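PDB 2W8D: processed glycerol phosphate lipoteichoic acid synthase 2 from Bacillus subtilis, which belongs to the sulfatase family within the alkaline phosphatase clan and binds a magnesium ion in its C-terminal domain. Local coordinates for residues T111-P116 with Y404-F409; A16-P21 with G322-D327. All coordinates share one frame; numbering follows the deposited sequence.

Two contacts illustrate how the ends of a chain can be fastened onto an alpha/beta core. From the N terminus, helix 6-17 runs into residues 16-21, which open contact 2; after strand 33-39 and further elements, residues 111-116 open contact 1. Contact 2 closes when the chain leaves helix 313-320 at residues 322-327, and contact 1 closes at residues 404-409, after helix 380-397. The two loops therefore cross. The centres of the two contacts lie about 14 Å apart, and they touch where Y404 OH meets D327 O at 2.5 Å, probably a hydrogen bond. Together they tie the N-terminal helix and the C-terminal tail to the loops flanking helices 115-118 and 313-320.

Contact 1. Residues T111-P116 with Y404-F409; sequences TLQSVP and YEPKGF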
ATOM      1  N   THR A 111      16.679  12.551  -5.629  1.00 15.49           N
ATOM      2  CA  THR A 111      17.122  12.406  -4.246  1.00 15.45           C
ATOM      3  C   THR A 111      15.907  12.146  -3.339  1.00 16.22           C
ATOM      4  O   THR A 111      14.941  12.914  -3.317  1.00 16.32           O
ATOM      5  CB  THR A 111      17.927  13.639  -3.750  1.00 16.35           C
ATOM      6  OG1 THR A 111      19.131  13.815  -4.548  1.00 14.76           O
ATOM      7  CG2 THR A 111      18.293  13.482  -2.262  1.00 15.05           C
ATOM      8  N   LEU A 112      15.949  11.042  -2.604  1.00 16.49           N
ATOM      9  CA  LEU A 112      14.827  10.644  -1.772  1.00 16.35           C
ATOM     10  C   LEU A 112      15.179  10.565  -0.285  1.00 16.51           C
ATOM     11  O   LEU A 112      16.345  10.390   0.089  1.00 15.57           O
ATOM     12  CB  LEU A 112      14.261   9.309  -2.270  1.00 16.29           C
ATOM     13  CG  LEU A 112      13.672   9.312  -3.683  1.00 15.91           C
ATOM     14  CD1 LEU A 112      13.154   7.948  -3.979  1.00 16.77           C
ATOM     15  CD2 LEU A 112      12.571  10.352  -3.834  1.00 18.16           C
ATOM     16  N   GLN A 113      14.160  10.707   0.558  1.00 16.70           N
ATOM     17  CA  GLN A 113      14.350  10.609   1.999  1.00 17.25           C
ATOM     18  C   GLN A 113      13.326   9.628   2.547  1.00 17.91           C
ATOM     19  O   GLN A 113      12.435   9.980   3.310  1.00 18.96           O
ATOM     20  CB  GLN A 113      14.326  11.998   2.644  1.00 16.10           C
ATOM     21  CG  GLN A 113      15.362  12.892   1.961  1.00 16.68           C
ATOM     22  CD  GLN A 113      15.308  14.358   2.328  1.00 15.43           C
ATOM     23  OE1 GLN A 113      14.257  14.880   2.636  1.00 15.66           O
ATOM     24  NE2 GLN A 113      16.460  15.039   2.255  1.00 14.83           N
ATOM     25  N   SER A 114      13.469   8.381   2.123  1.00 18.41           N
ATOM     26  CA  SER A 114      12.527   7.311   2.445  1.00 19.73           C
ATOM     27  C   SER A 114      12.525   6.852   3.904  1.00 19.31           C
ATOM     28  O   SER A 114      13.494   7.073   4.645  1.00 20.32           O
ATOM     29  CB  SER A 114      12.862   6.091   1.599  1.00 20.25           C
ATOM     30  OG  SER A 114      12.862   6.438   0.227  1.00 25.17           O
ATOM     31  N   VAL A 115      11.450   6.168   4.271  1.00 17.91           N
ATOM     32  CA  VAL A 115      11.330   5.462   5.535  1.00 17.08           C
ATOM     33  C   VAL A 115      12.489   4.484   5.797  1.00 16.51           C
ATOM     34  O   VAL A 115      13.158   4.604   6.809  1.00 17.12           O
ATOM     35  CB  VAL A 115       9.969   4.752   5.622  1.00 16.86           C
ATOM     36  CG1 VAL A 115       9.795   4.126   6.979  1.00 15.66           C
ATOM     37  CG2 VAL A 115       8.854   5.781   5.359  1.00 16.27           C
ATOM     38  N   PRO A 116      12.761   3.543   4.879  1.00 16.31           N
ATOM     39  CA  PRO A 116      13.935   2.721   5.213  1.00 16.58           C
ATOM     40  C   PRO A 116      15.192   3.532   5.481  1.00 16.83           C
ATOM     41  O   PRO A 116      16.017   3.108   6.285  1.00 18.04           O
ATOM     42  CB  PRO A 116      14.137   1.830   3.984  1.00 16.56           C
ATOM     43  CG  PRO A 116      13.091   2.280   2.945  1.00 15.86           C
ATOM     44  CD  PRO A 116      12.081   3.108   3.640  1.00 15.84           C
ATOM     45  N   TYR A 404      16.751  20.026   0.664  1.00 20.46           N
ATOM     46  CA  TYR A 404      16.136  19.948   1.979  1.00 20.99           C
ATOM     47  C   TYR A 404      16.858  18.965   2.886  1.00 21.78           C
ATOM     48  O   TYR A 404      17.001  17.795   2.530  1.00 22.19           O
ATOM     49  CB  TYR A 404      14.684  19.513   1.857  1.00 21.03           C
ATOM     50  CG  TYR A 404      13.963  19.616   3.158  1.00 20.60           C
ATOM     51  CD1 TYR A 404      13.624  18.477   3.884  1.00 21.34           C
ATOM     52  CD2 TYR A 404      13.659  20.864   3.694  1.00 20.91           C
ATOM     53  CE1 TYR A 404      12.959  18.581   5.099  1.00 22.27           C
ATOM     54  CE2 TYR A 404      13.006  20.989   4.909  1.00 20.81           C
ATOM     55  CZ  TYR A 404      12.660  19.852   5.617  1.00 21.79           C
ATOM     56  OH  TYR A 404      12.006  19.996   6.828  1.00 20.76           O
ATOM     57  N   GLU A 405      17.284  19.424   4.063  1.00 22.27           N
ATOM     58  CA  GLU A 405      17.872  18.526   5.063  1.00 23.65           C
ATOM     59  C   GLU A 405      17.057  18.466   6.359  1.00 23.81           C
ATOM     60  O   GLU A 405      17.046  19.430   7.124  1.00 24.11           O
ATOM     61  CB  GLU A 405      19.316  18.905   5.385  1.00 24.05           C
ATOM     62  CG  GLU A 405      20.053  19.656   4.270  1.00 26.85           C
ATOM     63  CD  GLU A 405      21.523  19.280   4.187  1.00 30.81           C
ATOM     64  OE1 GLU A 405      22.391  20.172   4.364  1.00 30.39           O
ATOM     65  OE2 GLU A 405      21.808  18.081   3.944  1.00 33.18           O
ATOM     66  N   PRO A 406      16.370  17.331   6.602  1.00 23.81           N
ATOM     67  CA  PRO A 406      15.672  17.090   7.863  1.00 24.02           C
ATOM     68  C   PRO A 406      16.712  16.798   8.929  1.00 23.98           C
ATOM     69  O   PRO A 406      17.838  16.458   8.583  1.00 23.78           O
ATOM     70  CB  PRO A 406      14.828  15.835   7.579  1.00 23.78           C
ATOM     71  CG  PRO A 406      14.872  15.639   6.082  1.00 24.23           C
ATOM     72  CD  PRO A 406      16.207  16.204   5.670  1.00 23.86           C
ATOM     73  N   LYS A 407      16.337  16.899  10.204  1.00 24.28           N
ATOM     74  CA  LYS A 407      17.335  16.932  11.282  1.00 24.87           C
ATOM     75  C   LYS A 407      18.058  15.618  11.556  1.00 24.78           C
ATOM     76  O   LYS A 407      19.275  15.600  11.759  1.00 24.25           O
ATOM     77  CB  LYS A 407      16.764  17.510  12.596  1.00 25.37           C
ATOM     78  CG  LYS A 407      17.343  18.890  13.018  1.00 25.58           C
ATOM     79  CD  LYS A 407      18.839  19.044  12.681  1.00 27.58           C
ATOM     80  CE  LYS A 407      19.781  18.583  13.815  1.00 27.90           C
ATOM     81  NZ  LYS A 407      21.169  18.418  13.313  1.00 25.81           N
ATOM     82  N   GLY A 408      17.318  14.520  11.585  1.00 24.78           N
ATOM     83  CA  GLY A 408      17.967  13.262  11.905  1.00 24.70           C
ATOM     84  C   GLY A 408      18.817  12.867  10.722  1.00 24.22           C
ATOM     85  O   GLY A 408      19.930  12.393  10.873  1.00 24.60           O
ATOM     86  N   PHE A 409      18.290  13.168   9.544  1.00 23.77           N
ATOM     87  CA  PHE A 409      18.591  12.453   8.315  1.00 22.70           C
ATOM     88  C   PHE A 409      19.996  12.534   7.789  1.00 22.27           C
ATOM     89  O   PHE A 409      20.550  13.617   7.591  1.00 21.95           O
ATOM     90  CB  PHE A 409      17.663  12.931   7.219  1.00 22.22           C
ATOM     91  CG  PHE A 409      17.599  12.008   6.061  1.00 21.18           C
ATOM     92  CD1 PHE A 409      16.839  10.843   6.140  1.00 18.55           C
ATOM     93  CD2 PHE A 409      18.285  12.299   4.889  1.00 18.58           C
ATOM     94  CE1 PHE A 409      16.782   9.971   5.080  1.00 19.37           C
ATOM     95  CE2 PHE A 409      18.225  11.434   3.804  1.00 19.82           C
ATOM     96  CZ  PHE A 409      17.476  10.267   3.894  1.00 19.97           C
TER
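Q113 and F409 carry the apolar half of this contact, and Q113 and Y404 its polar half, so that a single glutamine serves both. The CB of Q113 lies over one face of the F409 ring, 4.1 Å from its centroid and displaced toward the rim, a CH-pi contact. Further along the same chain, Q113 CG keeps 3.7 Å from F409 CE2, and the backbone also takes part, with Q113 CA at 3.7 Å from F409 CZ. With CG anti to the carbonyl carbon (chi1 -55°) and the chain extended beyond it, the amide is carried past the ring to the backbone of Y404. There Q113 NE2 donates to Y404 O at 2.8 Å, a nearly straight bond (162° at the hydrogen). The acceptor lies in the plane of the glutamine amide, whereas the donor is somewhat tilted from the plane of the carbonyl it meets. The other amide atom, Q113 OE1, rests against the proline, 3.6 Å from P406 CG, and lies at the edge of the Y404 ring, 3.9 Å from CD1. Bond and packing together limit the rotation of the amide, whose plane stands 54° from that of the F409 ring.

Around this first shell, further contacts position the two segments. T111 N donates to D399 OD1, and S114 OG, at the N-cap position but making no capping bond there, is instead hydrogen-bonded to N93. The Y404 side chain packs against V7, E11 and K15 of helix 6-17, and its OH is probably hydrogen-bonded to D327 O. Contact 1 thus lays the tail beyond helix 380-397 against the loop entering helix 115-118; L112 and P116 touch helix 86-93, and V115 and P116 touch Y190 of strand 189-194 in the central sheet.

Contact 2. Residues A16-P21 with G322-D327; sequences ANYDVP and GVDTKD
The backbones approach most closely at Y18 and K326, whose CA atoms are 6.6 Å apart; one segment is the chain leaving helix 6-17, the other begins at G322, where positive phi and two bonds back into the last turn end helix 313-320 in a Schellman motif. The Y18 side chain points toward the other segment and carries most of the contact. K326 lies over one face of its ring, with CB 3.9 Å from the centroid, close to the ring normal in a CH-pi contact. With CG anti to the backbone N (chi1 -163°) and the next two torsions also extended, the lysine chain crosses the tyrosine side chain at about a right angle, and K326 CE comes 3.7 Å from Y18 CD2. On the opposite face lies the backbone N of V20, from the tyrosine's own segment. T325 OG1 meets the ring at its edge, in plane, 3.4 Å from Y18 CE1, and is itself hydrogen-bonded to H319 of helix 313-320. At the phenol end, Y18 OH and D324 OD1 stand 3.2 Å apart, with the ring and carboxylate planes turned 53° against each other. That same OD1 takes the backbone N-H of K326 at 3.1 Å in an almost straight bond, forming an Asx turn; the amide reaches it from above the carboxylate plane. The turn probably helps to position K326.

Chemically, the contact pairs an aromatic face with the aliphatic part of a surface lysine, while D324 OD1 accepts a backbone N-H within its own segment. Its hold therefore rests largely on van der Waals and CH-pi packing, not on a salt bridge.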
ATOM      1  N   ALA A  16       2.341  23.730   7.749  1.00 35.14           N
ATOM      2  CA  ALA A  16       1.059  24.379   8.015  1.00 34.53           C
ATOM      3  C   ALA A  16      -0.111  23.402   8.014  1.00 34.44           C
ATOM      4  O   ALA A  16      -1.244  23.799   8.263  1.00 34.50           O
ATOM      5  CB  ALA A  16       0.804  25.509   7.022  1.00 34.51           C
ATOM      6  N   ASN A  17       0.160  22.130   7.735  1.00 34.23           N
ATOM      7  CA  ASN A  17      -0.898  21.127   7.658  1.00 33.98           C
ATOM      8  C   ASN A  17      -0.619  19.888   8.480  1.00 33.29           C
ATOM      9  O   ASN A  17      -1.505  19.065   8.700  1.00 33.94           O
ATOM     10  CB  ASN A  17      -1.181  20.745   6.203  1.00 34.21           C
ATOM     11  CG  ASN A  17      -1.997  21.799   5.487  1.00 35.31           C
ATOM     12  OD1 ASN A  17      -1.456  22.620   4.750  1.00 36.78           O
ATOM     13  ND2 ASN A  17      -3.302  21.812   5.738  1.00 35.46           N
ATOM     14  N   TYR A  18       0.610  19.770   8.950  1.00 32.17           N
ATOM     15  CA  TYR A  18       1.014  18.605   9.685  1.00 30.71           C
ATOM     16  C   TYR A  18      -0.043  18.270  10.716  1.00 30.27           C
ATOM     17  O   TYR A  18      -0.568  19.140  11.415  1.00 30.19           O
ATOM     18  CB  TYR A  18       2.362  18.859  10.334  1.00 30.38           C
ATOM     19  CG  TYR A  18       2.858  17.769  11.254  1.00 29.44           C
ATOM     20  CD1 TYR A  18       3.258  16.517  10.758  1.00 27.95           C
ATOM     21  CD2 TYR A  18       2.971  18.009  12.626  1.00 28.30           C
ATOM     22  CE1 TYR A  18       3.734  15.529  11.631  1.00 28.92           C
ATOM     23  CE2 TYR A  18       3.438  17.046  13.495  1.00 27.66           C
ATOM     24  CZ  TYR A  18       3.818  15.812  13.010  1.00 28.31           C
ATOM     25  OH  TYR A  18       4.292  14.881  13.913  1.00 28.21           O
ATOM     26  N   ASP A  19      -0.381  16.995  10.763  1.00 29.79           N
ATOM     27  CA  ASP A  19      -1.347  16.498  11.714  1.00 29.03           C
ATOM     28  C   ASP A  19      -0.579  15.726  12.802  1.00 28.51           C
ATOM     29  O   ASP A  19      -0.020  14.655  12.535  1.00 28.48           O
ATOM     30  CB  ASP A  19      -2.419  15.652  10.988  1.00 28.71           C
ATOM     31  CG  ASP A  19      -3.160  16.444   9.861  1.00 28.53           C
ATOM     32  OD1 ASP A  19      -3.496  17.643  10.036  1.00 25.57           O
ATOM     33  OD2 ASP A  19      -3.422  15.850   8.789  1.00 27.64           O
ATOM     34  N   VAL A  20      -0.537  16.298  14.012  1.00 27.75           N
ATOM     35  CA  VAL A  20       0.295  15.786  15.126  1.00 27.01           C
ATOM     36  C   VAL A  20      -0.155  14.390  15.620  1.00 26.46           C
ATOM     37  O   VAL A  20      -1.309  14.018  15.424  1.00 26.40           O
ATOM     38  CB  VAL A  20       0.369  16.789  16.328  1.00 26.79           C
ATOM     39  CG1 VAL A  20       0.775  18.171  15.864  1.00 26.67           C
ATOM     40  CG2 VAL A  20      -0.949  16.848  17.060  1.00 26.93           C
ATOM     41  N   PRO A  21       0.764  13.619  16.250  1.00 25.79           N
ATOM     42  CA  PRO A  21       0.489  12.237  16.683  1.00 24.90           C
ATOM     43  C   PRO A  21      -0.432  12.081  17.903  1.00 24.29           C
ATOM     44  O   PRO A  21      -0.387  12.886  18.825  1.00 23.92           O
ATOM     45  CB  PRO A  21       1.880  11.691  17.026  1.00 25.05           C
ATOM     46  CG  PRO A  21       2.868  12.658  16.400  1.00 25.32           C
ATOM     47  CD  PRO A  21       2.187  13.975  16.443  1.00 25.69           C
ATOM     48  N   GLY A 322       7.465   5.737  17.129  1.00 20.25           N
ATOM     49  CA  GLY A 322       7.997   6.818  17.949  1.00 20.89           C
ATOM     50  C   GLY A 322       8.854   7.796  17.170  1.00 21.43           C
ATOM     51  O   GLY A 322       9.601   8.549  17.761  1.00 21.08           O
ATOM     52  N   VAL A 323       8.748   7.819  15.840  1.00 22.51           N
ATOM     53  CA  VAL A 323       9.509   8.832  15.111  1.00 23.51           C
ATOM     54  C   VAL A 323       8.704   9.996  14.570  1.00 24.63           C
ATOM     55  O   VAL A 323       7.726   9.833  13.866  1.00 25.18           O
ATOM     56  CB  VAL A 323      10.658   8.274  14.179  1.00 23.29           C
ATOM     57  CG1 VAL A 323      10.585   6.777  14.015  1.00 23.23           C
ATOM     58  CG2 VAL A 323      10.768   9.023  12.850  1.00 23.04           C
ATOM     59  N   ASP A 324       9.144  11.180  14.964  1.00 26.52           N
ATOM     60  CA  ASP A 324       8.510  12.446  14.631  1.00 28.26           C
ATOM     61  C   ASP A 324       8.717  12.835  13.163  1.00 28.28           C
ATOM     62  O   ASP A 324       9.852  12.995  12.710  1.00 28.46           O
ATOM     63  CB  ASP A 324       9.072  13.547  15.553  1.00 28.96           C
ATOM     64  CG  ASP A 324       8.455  14.914  15.285  1.00 31.37           C
ATOM     65  OD1 ASP A 324       7.364  14.975  14.650  1.00 33.76           O
ATOM     66  OD2 ASP A 324       9.063  15.920  15.723  1.00 33.37           O
ATOM     67  N   THR A 325       7.605  13.015  12.447  1.00 28.69           N
ATOM     68  CA  THR A 325       7.618  13.262  11.008  1.00 28.43           C
ATOM     69  C   THR A 325       7.425  14.726  10.610  1.00 28.37           C
ATOM     70  O   THR A 325       7.354  15.034   9.418  1.00 28.79           O
ATOM     71  CB  THR A 325       6.564  12.412  10.272  1.00 28.49           C
ATOM     72  OG1 THR A 325       5.271  12.651  10.831  1.00 29.25           O
ATOM     73  CG2 THR A 325       6.894  10.940  10.355  1.00 28.20           C
ATOM     74  N   LYS A 326       7.344  15.619  11.593  1.00 28.05           N
ATOM     75  CA  LYS A 326       7.176  17.054  11.335  1.00 27.95           C
ATOM     76  C   LYS A 326       8.264  17.680  10.463  1.00 27.17           C
ATOM     77  O   LYS A 326       8.007  18.663   9.771  1.00 26.92           O
ATOM     78  CB  LYS A 326       7.051  17.851  12.651  1.00 28.13           C
ATOM     79  CG  LYS A 326       6.463  19.265  12.459  1.00 29.68           C
ATOM     80  CD  LYS A 326       5.935  19.898  13.758  1.00 31.32           C
ATOM     81  CE  LYS A 326       4.899  21.005  13.472  1.00 31.21           C
ATOM     82  NZ  LYS A 326       3.826  21.068  14.533  1.00 30.28           N
ATOM     83  N   ASP A 327       9.474  17.135  10.512  1.00 26.68           N
ATOM     84  CA  ASP A 327      10.567  17.724   9.740  1.00 26.31           C
ATOM     85  C   ASP A 327      10.726  17.156   8.316  1.00 25.44           C
ATOM     86  O   ASP A 327      11.567  17.623   7.555  1.00 25.47           O
ATOM     87  CB  ASP A 327      11.886  17.677  10.514  1.00 26.83           C
ATOM     88  CG  ASP A 327      12.759  18.905  10.249  1.00 28.45           C
ATOM     89  OD1 ASP A 327      12.312  19.813   9.509  1.00 30.80           O
ATOM     90  OD2 ASP A 327      13.891  18.978  10.777  1.00 30.24           O
TER